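Local coordinates for protein exopolyphosphatase (Cytophaga hutchinsonii, PDB 3MDQ) that probably hydrolyses inorganic polyphosphate from its chain end, releasing orthophosphate, as an exopolyphosphatase of the Ppx/GppA family with the actin-like ATPase fold, at residues A[14-19]-A[56-61]; A[50-55]-A[95-100]; A[212-217]-A[278-283]; A[219-224]-A[235-240]. All blocks are in the same frame, centred on the assembly; numbering follows the deposited sequence. Where two conformers were deposited one is given.

In the fold
From the N terminus, strand 15-24 follows the first strand of a five-stranded sheet. Interaction 1 closes the first loop when helix 52-71 packs on that strand. Interaction 2 opens near the start of the same helix and closes on helix 91-102. Its segments alternate with those of interaction 1, so the two cross, and they touch through Leu59 and Ile98. Interactions 3 and 4 lie in the other half, built round a six-stranded sheet. Interaction 3 closes a longer loop by joining helix 212-225 to helix 267-286. Interaction 4 is nested inside it and ties helix 212-225 to strand 236-240. The sulfate bound at 14-19 also meets Arg269 of helix 267-286.

Interaction 1 of 4, residues A[14-19]-A[56-61]; sequences NTFHLL and DRALDT. With SO4 (sulfate ion), chain E.
Phe16 is the side chain that joins strand 15-24 to helix 52-71. Its CB points toward the helix, and chi1 of -78°, with CG anti to the carbonyl carbon, lays the ring beside Thr61 and Ala58. CB already lies 4.0 Å from Thr61 CG2. Further out, CD2 comes to 3.8 Å from the same methyl. Next along that side of the ring, CE2 sits 3.9 Å from Ala58 CB. At the tip, CZ is 3.8 Å from Ala58 CB. Both methyls meet the ring obliquely. Thr61 CG2 is anti to the backbone N, which gives Phe16 the methyl, while Thr61 OG1 bonds to Ser36. The contact is buried and apolar, and Val38 and Phe65 also touch Phe16.

Where the turn meets the strand, Asn14 and Thr15 bind a sulfate. Asn14 ND2 donates to sulfate O1 at 2.9 Å in a nearly straight bond (169°). Thr15 OG1 donates to O4 at 2.7 Å. Arg269 NE is a third donor, from helix 267-286. The sulfate probably comes from the crystallisation liquor, but its place on the turn between the first two strands is consistent with the phosphate-binding turn of the actin-like ATPase fold.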
loop_
_atom_site.group_PDB
_atom_site.type_symbol
_atom_site.label_atom_id
_atom_site.label_comp_id
_atom_site.label_asym_id
_atom_site.label_seq_id
_atom_site.Cartn_x
_atom_site.Cartn_y
_atom_site.Cartn_z
ATOM N N ASN A 14 -7.598 0.720 4.292
ATOM C CA ASN A 14 -7.454 1.364 5.571
ATOM C C ASN A 14 -7.408 2.882 5.447
ATOM O O ASN A 14 -8.063 3.600 6.207
ATOM C CB ASN A 14 -6.193 0.870 6.277
ATOM C CG ASN A 14 -6.304 -0.542 6.746
ATOM O OD1 ASN A 14 -7.339 -1.197 6.659
ATOM N ND2 ASN A 14 -5.182 -1.058 7.217
ATOM N N THR A 15 -6.567 3.361 4.541
ATOM C CA THR A 15 -6.216 4.759 4.455
ATOM C C THR A 15 -6.505 5.289 3.071
ATOM O O THR A 15 -6.218 4.635 2.059
ATOM C CB THR A 15 -4.720 4.915 4.749
ATOM O OG1 THR A 15 -4.464 4.362 6.062
ATOM C CG2 THR A 15 -4.266 6.407 4.661
ATOM N N PHE A 16 -7.146 6.474 3.002
ATOM C CA PHE A 16 -7.350 7.155 1.727
ATOM C C PHE A 16 -6.238 8.184 1.587
ATOM O O PHE A 16 -5.878 8.813 2.560
ATOM C CB PHE A 16 -8.699 7.920 1.669
ATOM C CG PHE A 16 -9.924 7.072 1.423
ATOM C CD1 PHE A 16 -9.933 5.716 1.601
ATOM C CD2 PHE A 16 -11.134 7.655 1.061
ATOM C CE1 PHE A 16 -11.066 4.959 1.359
ATOM C CE2 PHE A 16 -12.267 6.894 0.862
ATOM C CZ PHE A 16 -12.231 5.533 1.031
ATOM N N HIS A 17 -5.754 8.362 0.356
ATOM C CA HIS A 17 -4.679 9.323 0.067
ATOM C C HIS A 17 -5.105 10.298 -0.982
ATOM O O HIS A 17 -5.804 9.929 -1.949
ATOM C CB HIS A 17 -3.438 8.588 -0.454
ATOM C CG HIS A 17 -2.861 7.631 0.531
ATOM N ND1 HIS A 17 -1.903 8.005 1.450
ATOM C CD2 HIS A 17 -3.138 6.329 0.778
ATOM C CE1 HIS A 17 -1.604 6.956 2.212
ATOM N NE2 HIS A 17 -2.334 5.930 1.823
ATOM N N LEU A 18 -4.635 11.538 -0.847
ATOM C CA LEU A 18 -4.846 12.592 -1.805
ATOM C C LEU A 18 -3.483 13.180 -2.179
ATOM O O LEU A 18 -2.764 13.647 -1.331
ATOM C CB LEU A 18 -5.717 13.725 -1.244
ATOM C CG LEU A 18 -5.860 14.977 -2.111
ATOM C CD1 LEU A 18 -6.551 14.734 -3.493
ATOM C CD2 LEU A 18 -6.656 16.042 -1.309
ATOM N N LEU A 19 -3.173 13.135 -3.467
ATOM C CA LEU A 19 -1.972 13.738 -4.016
ATOM C C LEU A 19 -2.344 14.779 -5.067
ATOM O O LEU A 19 -3.043 14.463 -6.030
ATOM C CB LEU A 19 -1.112 12.674 -4.678
ATOM C CG LEU A 19 0.200 13.139 -5.324
ATOM C CD1 LEU A 19 1.181 13.576 -4.279
ATOM C CD2 LEU A 19 0.821 11.957 -6.153
ATOM N N ASP A 56 -19.974 5.855 5.460
ATOM C CA ASP A 56 -20.078 7.207 6.005
ATOM C C ASP A 56 -18.702 7.839 6.272
ATOM O O ASP A 56 -18.485 9.024 5.985
ATOM C CB ASP A 56 -20.933 7.199 7.274
ATOM C CG ASP A 56 -22.400 7.070 6.964
ATOM O OD1 ASP A 56 -22.770 7.203 5.772
ATOM O OD2 ASP A 56 -23.180 6.804 7.897
ATOM N N ARG A 57 -17.758 7.057 6.791
ATOM C CA ARG A 57 -16.379 7.548 6.955
ATOM C C ARG A 57 -15.764 7.899 5.597
ATOM O O ARG A 57 -15.080 8.918 5.456
ATOM C CB ARG A 57 -15.480 6.553 7.712
ATOM C CG ARG A 57 -15.850 6.355 9.166
ATOM C CD ARG A 57 -14.851 5.468 9.900
ATOM N NE ARG A 57 -14.761 4.092 9.438
ATOM C CZ ARG A 57 -15.474 3.070 9.897
ATOM N NH1 ARG A 57 -16.391 3.226 10.857
ATOM N NH2 ARG A 57 -15.241 1.853 9.429
ATOM N N ALA A 58 -15.962 7.029 4.619
ATOM C CA ALA A 58 -15.441 7.267 3.267
ATOM C C ALA A 58 -15.972 8.594 2.675
ATOM O O ALA A 58 -15.200 9.389 2.132
ATOM C CB ALA A 58 -15.748 6.067 2.289
ATOM N N LEU A 59 -17.274 8.808 2.793
ATOM C CA LEU A 59 -17.883 10.040 2.303
ATOM C C LEU A 59 -17.382 11.264 3.051
ATOM O O LEU A 59 -17.127 12.305 2.449
ATOM C CB LEU A 59 -19.416 10.007 2.329
ATOM C CG LEU A 59 -20.105 9.479 1.085
ATOM C CD1 LEU A 59 -19.968 10.485 -0.024
ATOM C CD2 LEU A 59 -19.556 8.153 0.654
ATOM N N ASP A 60 -17.237 11.152 4.362
ATOM C CA ASP A 60 -16.684 12.260 5.152
ATOM C C ASP A 60 -15.324 12.648 4.596
ATOM O O ASP A 60 -15.046 13.805 4.309
ATOM C CB ASP A 60 -16.541 11.837 6.610
ATOM C CG ASP A 60 -15.953 12.936 7.486
ATOM O OD1 ASP A 60 -16.513 14.052 7.479
ATOM O OD2 ASP A 60 -14.960 12.680 8.188
ATOM N N THR A 61 -14.471 11.663 4.402
ATOM C CA THR A 61 -13.130 11.925 3.922
ATOM C C THR A 61 -13.150 12.497 2.506
ATOM O O THR A 61 -12.413 13.434 2.212
ATOM C CB THR A 61 -12.282 10.647 3.967
ATOM O OG1 THR A 61 -12.011 10.337 5.343
ATOM C CG2 THR A 61 -10.939 10.807 3.235
HETATM S S SO4 E . -2.321 1.270 6.065
HETATM O O1 SO4 E . -3.022 0.870 7.329
HETATM O O2 SO4 E . -2.773 0.620 4.862
HETATM O O3 SO4 E . -0.890 0.848 6.204
HETATM O O4 SO4 E . -2.366 2.723 5.837
#

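Interaction 2 of 4, residues A[50-55]-A[95-100]; sequences ITEEAM and IDRIKK
Arg97 has the most surface buried in this contact and bridges from helix 91-102 to the start of helix 52-71. Its CB points toward the other helix. The chain is extended from CG to NE, which carries the guanidinium across to Glu52 and Met55.

The main bond is a salt bridge. Arg97 NH1 donates to Glu52 OE1 at 3.0 Å. OE1 lies close to the guanidinium plane, at its edge. It is met on its syn side, though somewhat above the carboxylate plane. Arg97 NH2 adds a weak bond to the same OE1 at 3.4 Å. One carboxylate oxygen is thus shared by two N-H groups. Both bonds go to OE1, and the planes of the two groups are 43° apart, so the pair is not coplanar.

The contact joins two neighbouring helices of the half of the actin-like fold that holds the five-stranded sheet. Glu52 is exposed and Arg97 partly so, while Met55 is buried. The glutamate chain is bent at chi2 (-69°), and its long axis meets that of the arginine at about a right angle.

Met55 is a selenomethionine. Its CE lies 3.8 Å from Arg97 NH1, and its SE is 4.0 Å from the same nitrogen. CE approaches the guanidinium obliquely. Val93 and Leu94 of helix 91-102 also touch Met55. One turn earlier, Thr51 is the N-cap of helix 52-71. Its OG1 accepts from Ala54 N at 2.9 Å.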
loop_
_atom_site.group_PDB
_atom_site.type_symbol
_atom_site.label_atom_id
_atom_site.label_comp_id
_atom_site.label_asym_id
_atom_site.label_seq_id
_atom_site.Cartn_x
_atom_site.Cartn_y
_atom_site.Cartn_z
ATOM N N ILE A 50 -19.283 -3.612 2.432
ATOM C CA ILE A 50 -18.812 -2.429 3.090
ATOM C C ILE A 50 -19.932 -1.973 4.069
ATOM O O ILE A 50 -21.084 -1.820 3.661
ATOM C CB ILE A 50 -18.488 -1.327 2.071
ATOM C CG1 ILE A 50 -17.506 -1.809 1.022
ATOM C CG2 ILE A 50 -17.906 -0.082 2.787
ATOM C CD1 ILE A 50 -17.397 -0.748 -0.190
ATOM N N THR A 51 -19.609 -1.727 5.334
ATOM C CA THR A 51 -20.643 -1.377 6.283
ATOM C C THR A 51 -21.132 0.038 6.039
ATOM O O THR A 51 -20.461 0.861 5.387
ATOM C CB THR A 51 -20.115 -1.434 7.725
ATOM O OG1 THR A 51 -19.114 -0.409 7.919
ATOM C CG2 THR A 51 -19.533 -2.826 8.040
ATOM N N GLU A 52 -22.285 0.348 6.589
ATOM C CA GLU A 52 -22.766 1.731 6.545
ATOM C C GLU A 52 -21.818 2.698 7.245
ATOM O O GLU A 52 -21.630 3.835 6.769
ATOM C CB GLU A 52 -24.159 1.874 7.163
ATOM C CG GLU A 52 -25.263 1.217 6.399
ATOM C CD GLU A 52 -25.581 1.898 5.067
ATOM O OE1 GLU A 52 -25.344 3.134 4.895
ATOM O OE2 GLU A 52 -26.063 1.162 4.167
ATOM N N GLU A 53 -21.246 2.282 8.373
ATOM C CA GLU A 53 -20.340 3.159 9.093
ATOM C C GLU A 53 -19.111 3.460 8.259
ATOM O O GLU A 53 -18.627 4.590 8.241
ATOM C CB GLU A 53 -19.968 2.565 10.462
ATOM C CG GLU A 53 -21.199 2.655 11.416
ATOM C CD GLU A 53 -21.142 1.761 12.617
ATOM O OE1 GLU A 53 -20.036 1.509 13.144
ATOM O OE2 GLU A 53 -22.231 1.329 13.048
ATOM N N ALA A 54 -18.599 2.440 7.567
ATOM C CA ALA A 54 -17.422 2.588 6.719
ATOM C C ALA A 54 -17.750 3.489 5.529
ATOM O O ALA A 54 -16.943 4.337 5.178
ATOM C CB ALA A 54 -16.892 1.205 6.259
HETATM N N MSE A 55 -18.930 3.324 4.917
HETATM C CA MSE A 55 -19.324 4.199 3.804
HETATM C C MSE A 55 -19.426 5.637 4.262
HETATM O O MSE A 55 -19.013 6.547 3.534
HETATM C CB MSE A 55 -20.630 3.735 3.130
HETATM C CG MSE A 55 -20.444 2.430 2.426
HETATM SE SE MSE A 55 -21.866 1.947 1.185
HETATM C CE MSE A 55 -23.103 1.187 2.520
ATOM N N ILE A 95 -20.162 4.029 -4.648
ATOM C CA ILE A 95 -19.769 4.758 -5.843
ATOM C C ILE A 95 -20.829 5.793 -6.206
ATOM O O ILE A 95 -20.513 6.929 -6.500
ATOM C CB ILE A 95 -19.520 3.763 -6.982
ATOM C CG1 ILE A 95 -18.262 2.942 -6.677
ATOM C CG2 ILE A 95 -19.362 4.472 -8.355
ATOM C CD1 ILE A 95 -18.050 1.782 -7.634
ATOM N N ASP A 96 -22.092 5.416 -6.113
ATOM C CA ASP A 96 -23.181 6.329 -6.496
ATOM C C ASP A 96 -23.319 7.462 -5.460
ATOM O O ASP A 96 -23.583 8.621 -5.816
ATOM C CB ASP A 96 -24.489 5.583 -6.637
ATOM C CG ASP A 96 -24.536 4.704 -7.883
ATOM O OD1 ASP A 96 -23.589 4.726 -8.717
ATOM O OD2 ASP A 96 -25.528 3.958 -8.022
ATOM N N ARG A 97 -23.128 7.129 -4.182
ATOM C CA ARG A 97 -23.165 8.165 -3.121
ATOM C C ARG A 97 -22.035 9.173 -3.333
ATOM O O ARG A 97 -22.242 10.371 -3.181
ATOM C CB ARG A 97 -23.141 7.561 -1.714
ATOM C CG ARG A 97 -24.404 6.797 -1.324
ATOM C CD ARG A 97 -24.309 6.200 0.082
ATOM N NE ARG A 97 -25.437 5.338 0.451
ATOM C CZ ARG A 97 -25.496 4.618 1.589
ATOM N NH1 ARG A 97 -24.522 4.667 2.455
ATOM N NH2 ARG A 97 -26.529 3.840 1.821
ATOM N N ILE A 98 -20.848 8.701 -3.705
ATOM C CA ILE A 98 -19.720 9.581 -3.978
ATOM C C ILE A 98 -20.021 10.520 -5.161
ATOM O O ILE A 98 -19.722 11.718 -5.133
ATOM C CB ILE A 98 -18.394 8.793 -4.201
ATOM C CG1 ILE A 98 -18.020 8.098 -2.894
ATOM C CG2 ILE A 98 -17.285 9.733 -4.736
ATOM C CD1 ILE A 98 -16.900 7.018 -3.024
ATOM N N LYS A 99 -20.589 9.986 -6.228
ATOM C CA LYS A 99 -20.917 10.788 -7.393
ATOM C C LYS A 99 -21.930 11.880 -7.008
ATOM O O LYS A 99 -21.776 13.043 -7.397
ATOM C CB LYS A 99 -21.475 9.899 -8.520
ATOM C CG LYS A 99 -21.950 10.631 -9.743
ATOM C CD LYS A 99 -20.835 11.460 -10.363
ATOM C CE LYS A 99 -21.233 11.963 -11.767
ATOM N NZ LYS A 99 -20.105 12.705 -12.363
ATOM N N LYS A 100 -22.929 11.520 -6.220
ATOM C CA LYS A 100 -23.948 12.473 -5.805
ATOM C C LYS A 100 -23.358 13.562 -4.924
ATOM O O LYS A 100 -23.656 14.750 -5.109
ATOM C CB LYS A 100 -25.087 11.753 -5.085
ATOM C CG LYS A 100 -26.214 12.688 -4.583
ATOM C CD LYS A 100 -27.445 11.858 -4.210
ATOM C CE LYS A 100 -28.256 12.483 -3.084
ATOM N NZ LYS A 100 -29.088 11.443 -2.406
#

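Interaction 3 of 4, residues A[212-217]-A[278-283]; sequences GTFDTL and CLIEHV
Ile280 carries this contact, packing against Phe214, Leu217 and Thr213. It joins two helices in the half of the actin-like fold that contains the six-stranded sheet. The segments 212-217 and 278-283 run almost perpendicular, with a signed crossing angle of -89°. The axes of these segments come no closer than 12.5 Å, so long side chains have to span the distance.

Along the second segment, Cys278 and Leu279 come first and pack elsewhere. Ile280 follows, and its CB points toward the other helix. CG1 is anti to the carbonyl carbon (chi1 -61°). With chi2 also extended, CD1 is carried out to the far helix. There this one methyl meets three side chains. Phe214 comes from the opposite direction and meets it obliquely. Ile280 CG1 adds a second touch on that ring, 3.7 Å from Phe214 CZ. Leu217 and Ile280 meet tip to tip, with Leu217 CD1 3.8 Å from Ile280 CD1. Thr213 slides past in the reverse direction, its CG2 4.2 Å from Ile280 CD1. All four of these side chains are buried. Phe244 of helix 241-253 and Ile138 of strand 133-138 also touch Ile280. Ile138 touches Phe214 as well, so one side chain of strand 133-138 packs against both partners.

Past Ile280, the segment runs on through Glu281 and His282 to Val283, and none of the three touches 212-217. The nearest atoms of segments 212-217 and 278-283 are Phe214 CZ and Ile280 CD1, 3.6 Å apart.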
loop_
_atom_site.group_PDB
_atom_site.type_symbol
_atom_site.label_atom_id
_atom_site.label_comp_id
_atom_site.label_asym_id
_atom_site.label_seq_id
_atom_site.Cartn_x
_atom_site.Cartn_y
_atom_site.Cartn_z
ATOM N N GLY A 212 2.067 1.804 3.500
ATOM C CA GLY A 212 2.163 2.291 4.864
ATOM C C GLY A 212 3.026 1.468 5.791
ATOM O O GLY A 212 3.753 2.035 6.623
ATOM N N THR A 213 2.928 0.154 5.715
ATOM C CA THR A 213 3.732 -0.713 6.574
ATOM C C THR A 213 5.217 -0.438 6.354
ATOM O O THR A 213 5.984 -0.230 7.291
ATOM C CB THR A 213 3.445 -2.188 6.370
ATOM O OG1 THR A 213 2.093 -2.450 6.779
ATOM C CG2 THR A 213 4.373 -3.069 7.192
ATOM N N PHE A 214 5.636 -0.426 5.099
ATOM C CA PHE A 214 7.034 -0.174 4.807
ATOM C C PHE A 214 7.474 1.246 5.182
ATOM O O PHE A 214 8.579 1.430 5.673
ATOM C CB PHE A 214 7.312 -0.499 3.338
ATOM C CG PHE A 214 7.427 -1.974 3.047
ATOM C CD1 PHE A 214 8.586 -2.667 3.359
ATOM C CD2 PHE A 214 6.386 -2.670 2.410
ATOM C CE1 PHE A 214 8.695 -4.006 3.093
ATOM C CE2 PHE A 214 6.497 -4.008 2.116
ATOM C CZ PHE A 214 7.643 -4.695 2.446
ATOM N N ASP A 215 6.612 2.239 5.001
ATOM C CA ASP A 215 6.932 3.612 5.405
ATOM C C ASP A 215 7.154 3.654 6.903
ATOM O O ASP A 215 8.106 4.271 7.387
ATOM C CB ASP A 215 5.810 4.601 5.056
ATOM C CG ASP A 215 5.612 4.801 3.575
ATOM O OD1 ASP A 215 6.503 4.490 2.782
ATOM O OD2 ASP A 215 4.516 5.335 3.196
ATOM N N THR A 216 6.282 2.957 7.654
ATOM C CA THR A 216 6.439 2.917 9.116
ATOM C C THR A 216 7.737 2.223 9.554
ATOM O O THR A 216 8.422 2.685 10.489
ATOM C CB THR A 216 5.190 2.321 9.802
ATOM O OG1 THR A 216 4.123 3.277 9.695
ATOM C CG2 THR A 216 5.432 2.027 11.296
ATOM N N LEU A 217 8.122 1.136 8.880
ATOM C CA LEU A 217 9.365 0.458 9.207
ATOM C C LEU A 217 10.547 1.405 8.986
ATOM O O LEU A 217 11.454 1.478 9.818
ATOM C CB LEU A 217 9.566 -0.839 8.415
ATOM C CG LEU A 217 8.494 -1.922 8.671
ATOM C CD1 LEU A 217 8.708 -3.092 7.706
ATOM C CD2 LEU A 217 8.550 -2.342 10.171
ATOM N N CYS A 278 5.157 -10.545 9.405
ATOM C CA CYS A 278 5.271 -11.986 9.173
ATOM C C CYS A 278 5.270 -12.278 7.677
ATOM O O CYS A 278 6.002 -13.133 7.227
ATOM C CB CYS A 278 4.121 -12.745 9.835
ATOM S SG CYS A 278 4.323 -12.791 11.632
ATOM N N LEU A 279 4.415 -11.611 6.923
ATOM C CA LEU A 279 4.393 -11.786 5.447
ATOM C C LEU A 279 5.701 -11.343 4.822
ATOM O O LEU A 279 6.229 -12.017 3.942
ATOM C CB LEU A 279 3.217 -11.028 4.816
ATOM C CG LEU A 279 3.074 -11.108 3.310
ATOM C CD1 LEU A 279 2.985 -12.578 2.873
ATOM C CD2 LEU A 279 1.865 -10.299 2.841
ATOM N N ILE A 280 6.245 -10.228 5.274
ATOM C CA ILE A 280 7.526 -9.744 4.737
ATOM C C ILE A 280 8.641 -10.768 5.019
ATOM O O ILE A 280 9.431 -11.100 4.111
ATOM C CB ILE A 280 7.919 -8.357 5.316
ATOM C CG1 ILE A 280 6.882 -7.302 4.958
ATOM C CG2 ILE A 280 9.303 -7.922 4.743
ATOM C CD1 ILE A 280 7.042 -5.960 5.776
ATOM N N GLU A 281 8.684 -11.281 6.244
ATOM C CA GLU A 281 9.665 -12.295 6.602
ATOM C C GLU A 281 9.493 -13.495 5.662
ATOM O O GLU A 281 10.477 -13.981 5.095
ATOM C CB GLU A 281 9.544 -12.679 8.079
ATOM C CG GLU A 281 10.426 -13.831 8.514
ATOM C CD GLU A 281 11.870 -13.487 8.685
ATOM O OE1 GLU A 281 12.271 -12.340 8.456
ATOM O OE2 GLU A 281 12.627 -14.405 9.065
ATOM N N HIS A 282 8.247 -13.937 5.465
ATOM C CA HIS A 282 7.975 -15.078 4.606
ATOM C C HIS A 282 8.553 -14.859 3.224
ATOM O O HIS A 282 9.216 -15.739 2.660
ATOM C CB HIS A 282 6.470 -15.287 4.520
ATOM C CG HIS A 282 6.083 -16.583 3.899
ATOM N ND1 HIS A 282 5.797 -17.692 4.653
ATOM C CD2 HIS A 282 5.923 -16.943 2.607
ATOM C CE1 HIS A 282 5.513 -18.703 3.846
ATOM N NE2 HIS A 282 5.597 -18.286 2.601
ATOM N N VAL A 283 8.312 -13.673 2.669
ATOM C CA VAL A 283 8.816 -13.335 1.318
ATOM C C VAL A 283 10.347 -13.240 1.278
ATOM O O VAL A 283 10.990 -13.727 0.351
ATOM C CB VAL A 283 8.141 -12.046 0.787
ATOM C CG1 VAL A 283 8.759 -11.625 -0.586
ATOM C CG2 VAL A 283 6.633 -12.271 0.659
#

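Interaction 4 of 4, residues A[219-224]-A[235-240]; sequences EMNIQH and TSYLLS
Asn221 and Ile222 of helix 212-225 pack against Tyr237 and Leu239 of strand 236-240. This is helix-on-sheet packing in the actin-like fold. The strand is an outermost one of the six-stranded sheet and pairs with strand 291-295. The helix and strand segments run 70° apart, and the axes approach to 9.8 Å.

One hydrogen bond joins the two segments. Asn221 ND2 donates to Tyr237 OH at 2.9 Å, with an N-H...O angle of 154°. The nitrogen lies at the edge of the tyrosine ring, in its plane, while the hydroxyl is tilted slightly from the amide plane. Amide and ring stand 76° apart. Asn221 CG is anti to the backbone N, which places the amide beside Tyr237 OH and Leu239 CD1. Further partners fix this buried polar group. Asn221 ND2 also bonds to Asp243, and Asn221 OD1 takes a bond from Arg246. Tyr237 OH is also hydrogen-bonded to Glu227 OE1.

The remaining contacts are apolar or mixed. Ile222 runs past Tyr237 in the opposite direction and meets the ring obliquely. Its CG1 is 3.5 Å from Tyr237 CE1, and its CD1 is 3.9 Å from the same carbon. Leu239 supplies one methyl to the amide. Its CD1 lies 3.5 Å from both Asn221 CG and Asn221 ND2.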
loop_
_atom_site.group_PDB
_atom_site.type_symbol
_atom_site.label_atom_id
_atom_site.label_comp_id
_atom_site.label_asym_id
_atom_site.label_seq_id
_atom_site.Cartn_x
_atom_site.Cartn_y
_atom_site.Cartn_z
ATOM N N GLU A 219 10.462 4.713 9.045
ATOM C CA GLU A 219 10.420 5.770 10.038
ATOM C C GLU A 219 10.911 5.278 11.401
ATOM O O GLU A 219 11.639 5.983 12.072
ATOM C CB GLU A 219 9.015 6.381 10.139
ATOM C CG GLU A 219 8.645 7.250 8.932
ATOM C CD GLU A 219 7.202 7.766 8.956
ATOM O OE1 GLU A 219 6.404 7.333 9.803
ATOM O OE2 GLU A 219 6.866 8.611 8.105
HETATM N N MSE A 220 10.550 4.047 11.775
HETATM C CA MSE A 220 11.027 3.447 13.035
HETATM C C MSE A 220 12.530 3.300 13.010
HETATM O O MSE A 220 13.185 3.540 14.001
HETATM C CB MSE A 220 10.378 2.082 13.282
HETATM C CG MSE A 220 8.942 2.150 13.660
HETATM SE SE MSE A 220 8.025 0.481 13.793
HETATM C CE MSE A 220 8.799 -0.095 15.474
ATOM N N ASN A 221 13.091 2.901 11.866
ATOM C CA ASN A 221 14.509 2.682 11.783
ATOM C C ASN A 221 15.286 3.994 11.849
ATOM O O ASN A 221 16.372 4.064 12.426
ATOM C CB ASN A 221 14.867 1.959 10.503
ATOM C CG ASN A 221 16.187 1.195 10.620
ATOM O OD1 ASN A 221 16.364 0.405 11.556
ATOM N ND2 ASN A 221 17.120 1.471 9.697
ATOM N N ILE A 222 14.730 5.012 11.218
ATOM C CA ILE A 222 15.301 6.358 11.266
ATOM C C ILE A 222 15.383 6.846 12.711
ATOM O O ILE A 222 16.409 7.343 13.156
ATOM C CB ILE A 222 14.491 7.311 10.363
ATOM C CG1 ILE A 222 14.793 7.013 8.888
ATOM C CG2 ILE A 222 14.760 8.796 10.683
ATOM C CD1 ILE A 222 13.725 7.592 7.950
ATOM N N GLN A 223 14.304 6.654 13.443
ATOM C CA GLN A 223 14.257 7.076 14.844
ATOM C C GLN A 223 15.239 6.262 15.666
ATOM O O GLN A 223 15.980 6.824 16.478
ATOM C CB GLN A 223 12.840 6.948 15.404
ATOM C CG GLN A 223 12.619 7.572 16.785
ATOM C CD GLN A 223 13.084 9.042 16.870
ATOM O OE1 GLN A 223 12.447 9.958 16.333
ATOM N NE2 GLN A 223 14.207 9.262 17.557
ATOM N N HIS A 224 15.300 4.953 15.439
ATOM C CA HIS A 224 16.210 4.111 16.203
ATOM C C HIS A 224 17.670 4.492 15.990
ATOM O O HIS A 224 18.449 4.469 16.946
ATOM C CB HIS A 224 15.999 2.638 15.851
ATOM C CG HIS A 224 16.880 1.712 16.623
ATOM N ND1 HIS A 224 18.027 1.175 16.088
ATOM C CD2 HIS A 224 16.793 1.246 17.887
ATOM C CE1 HIS A 224 18.611 0.412 16.994
ATOM N NE2 HIS A 224 17.874 0.427 18.088
ATOM N N THR A 235 12.985 9.609 -2.167
ATOM C CA THR A 235 12.041 8.656 -2.721
ATOM C C THR A 235 12.344 7.210 -2.408
ATOM O O THR A 235 11.522 6.330 -2.667
ATOM C CB THR A 235 11.877 8.823 -4.198
ATOM O OG1 THR A 235 13.096 8.591 -4.859
ATOM C CG2 THR A 235 11.368 10.257 -4.524
ATOM N N SER A 236 13.476 6.926 -1.779
ATOM C CA SER A 236 13.780 5.566 -1.342
ATOM C C SER A 236 14.527 5.601 -0.020
ATOM O O SER A 236 15.169 6.603 0.283
ATOM C CB SER A 236 14.596 4.837 -2.407
ATOM O OG SER A 236 15.894 5.398 -2.586
ATOM N N TYR A 237 14.499 4.468 0.691
ATOM C CA TYR A 237 15.230 4.308 1.949
ATOM C C TYR A 237 15.660 2.879 2.055
ATOM O O TYR A 237 14.806 1.973 1.972
ATOM C CB TYR A 237 14.316 4.687 3.135
ATOM C CG TYR A 237 14.959 4.494 4.470
ATOM C CD1 TYR A 237 15.740 5.486 5.016
ATOM C CD2 TYR A 237 14.842 3.290 5.143
ATOM C CE1 TYR A 237 16.376 5.298 6.269
ATOM C CE2 TYR A 237 15.492 3.082 6.362
ATOM C CZ TYR A 237 16.236 4.115 6.920
ATOM O OH TYR A 237 16.887 3.912 8.136
ATOM N N LEU A 238 16.947 2.615 2.246
ATOM C CA LEU A 238 17.377 1.236 2.333
ATOM C C LEU A 238 17.472 0.782 3.783
ATOM O O LEU A 238 18.163 1.382 4.626
ATOM C CB LEU A 238 18.695 1.014 1.633
ATOM C CG LEU A 238 19.264 -0.421 1.729
ATOM C CD1 LEU A 238 20.120 -0.674 0.516
ATOM C CD2 LEU A 238 20.065 -0.702 3.016
ATOM N N LEU A 239 16.768 -0.301 4.034
ATOM C CA LEU A 239 16.681 -0.957 5.340
ATOM C C LEU A 239 17.535 -2.211 5.277
ATOM O O LEU A 239 17.269 -3.114 4.480
ATOM C CB LEU A 239 15.210 -1.332 5.641
ATOM C CG LEU A 239 14.801 -1.916 6.962
ATOM C CD1 LEU A 239 15.007 -0.888 8.097
ATOM C CD2 LEU A 239 13.333 -2.339 6.848
ATOM N N SER A 240 18.557 -2.309 6.108
ATOM C CA SER A 240 19.349 -3.534 6.105
ATOM C C SER A 240 18.557 -4.721 6.654
ATOM O O SER A 240 17.618 -4.524 7.424
ATOM C CB SER A 240 20.634 -3.370 6.890
ATOM O OG SER A 240 20.383 -3.320 8.298
#